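Local coordinates for hypothetical protein PH0495 (Pyrococcus horikoshii, PDB 1X3L) that catalyses the ATP-dependent phosphorylation of D-glycerate to 2-phosphoglycerate, with magnesium as cofactor and other nucleotides or pyrophosphate as alternative phosphate donors, at residues I38-K43 / T188-I193. Residues are numbered along the deposited sequence; the frame is centred on the assembly and turned at random.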
# COMPACT_ATOMS: atom_id res chain seq x y z
N ILE A 38 -8.26 22.20 11.37
CA ILE A 38 -7.96 21.13 10.42
C ILE A 38 -8.49 19.86 11.06
O ILE A 38 -8.07 19.51 12.16
CB ILE A 38 -6.45 20.99 10.18
CG1 ILE A 38 -5.90 22.26 9.52
CG2 ILE A 38 -6.17 19.79 9.29
CD1 ILE A 38 -4.41 22.24 9.26
N ILE A 39 -9.41 19.17 10.40
CA ILE A 39 -9.98 17.95 10.95
C ILE A 39 -9.58 16.72 10.15
O ILE A 39 -10.02 16.52 9.01
CB ILE A 39 -11.52 18.05 11.02
CG1 ILE A 39 -11.92 19.37 11.69
CG2 ILE A 39 -12.09 16.89 11.82
CD1 ILE A 39 -13.42 19.62 11.75
N VAL A 40 -8.73 15.89 10.76
CA VAL A 40 -8.23 14.68 10.12
C VAL A 40 -8.89 13.44 10.69
O VAL A 40 -8.65 13.06 11.84
CB VAL A 40 -6.70 14.57 10.31
CG1 VAL A 40 -6.16 13.42 9.48
CG2 VAL A 40 -6.04 15.87 9.90
N GLN A 41 -9.73 12.80 9.87
CA GLN A 41 -10.45 11.61 10.29
C GLN A 41 -11.10 11.85 11.66
O GLN A 41 -11.05 10.99 12.53
CB GLN A 41 -9.52 10.39 10.34
CG GLN A 41 -8.81 10.09 9.01
CD GLN A 41 -8.14 8.73 8.98
OE1 GLN A 41 -7.51 8.31 9.94
NE2 GLN A 41 -8.28 8.03 7.85
N GLY A 42 -11.68 13.03 11.84
CA GLY A 42 -12.33 13.34 13.10
C GLY A 42 -11.50 14.11 14.11
O GLY A 42 -12.05 14.88 14.91
N LYS A 43 -10.19 13.91 14.10
CA LYS A 43 -9.29 14.59 15.04
C LYS A 43 -9.13 16.05 14.62
O LYS A 43 -8.68 16.34 13.51
CB LYS A 43 -7.92 13.90 15.05
CG LYS A 43 -6.99 14.34 16.18
CD LYS A 43 -7.45 13.81 17.53
CE LYS A 43 -6.42 14.12 18.63
NZ LYS A 43 -6.20 15.58 18.81
N THR A 188 3.44 20.60 15.64
CA THR A 188 2.47 19.53 15.52
C THR A 188 2.69 18.77 14.22
O THR A 188 2.73 19.36 13.14
CB THR A 188 1.03 20.07 15.52
OG1 THR A 188 0.74 20.68 16.79
CG2 THR A 188 0.03 18.95 15.28
N GLY A 189 2.85 17.45 14.33
CA GLY A 189 3.06 16.64 13.15
C GLY A 189 1.82 15.86 12.76
O GLY A 189 1.27 15.09 13.56
N ILE A 190 1.35 16.07 11.53
CA ILE A 190 0.19 15.34 11.04
C ILE A 190 0.69 14.45 9.90
O ILE A 190 1.03 14.93 8.83
CB ILE A 190 -0.91 16.31 10.53
CG1 ILE A 190 -1.45 17.13 11.70
CG2 ILE A 190 -2.04 15.53 9.87
CD1 ILE A 190 -2.54 18.12 11.34
N VAL A 191 0.75 13.15 10.17
CA VAL A 191 1.25 12.18 9.20
C VAL A 191 0.13 11.46 8.47
O VAL A 191 -0.73 10.84 9.10
CB VAL A 191 2.15 11.14 9.90
CG1 VAL A 191 2.78 10.21 8.87
CG2 VAL A 191 3.24 11.85 10.71
N LEU A 192 0.14 11.55 7.14
CA LEU A 192 -0.85 10.88 6.32
C LEU A 192 -0.13 9.77 5.57
O LEU A 192 0.82 10.01 4.82
CB LEU A 192 -1.49 11.88 5.34
CG LEU A 192 -2.07 13.15 5.99
CD1 LEU A 192 -2.80 13.97 4.94
CD2 LEU A 192 -3.02 12.77 7.13
N ILE A 193 -0.58 8.54 5.77
CA ILE A 193 0.07 7.39 5.16
C ILE A 193 -0.84 6.55 4.26
O ILE A 193 -2.03 6.38 4.53
CB ILE A 193 0.63 6.46 6.26
CG1 ILE A 193 1.48 7.29 7.23
CG2 ILE A 193 1.47 5.34 5.64
CD1 ILE A 193 1.87 6.55 8.50
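Val40 meets Ile190 and Leu192 where a small three-stranded antiparallel sheet lies over one face of the parallel sheet of a Rossmann-like domain. Strand 38-40 and strand 188-193 pass 10.2 Å apart at 42°, too far for backbone pairing, so side chains alone bridge the layers. Val40 makes two of the three side-chain contacts. The bond from its CA to CB is directed at strand 188-193, and CB branches into two methyls with separate partners: CG2, beside the backbone N, rests 4.0 Å from CG2 of Ile190, while CG1, swung opposite the backbone N (chi1 -172°), comes 4.0 Å from CD2 of Leu192. Ile190 and Leu192, two residues apart on one strand, thus each receive one branch of the valine. Ile38, two residues earlier and facing the same way, adds a looser touch, its CG2 4.5 Å from CD1 of Ile190. Phe45 from strand 43-46 packs on both Val40 and Ile190, and Phe263 and Phe126, from the strands flanking 188-194, extend this buried apolar layer. Just past Val40 the chain reverses in a type I' turn through Gln41 and Gly42, closed by paired backbone hydrogen bonds: Val40 N gives to Lys43 O at 2.8 Å, and Lys43 N to Val40 O at 2.9 Å.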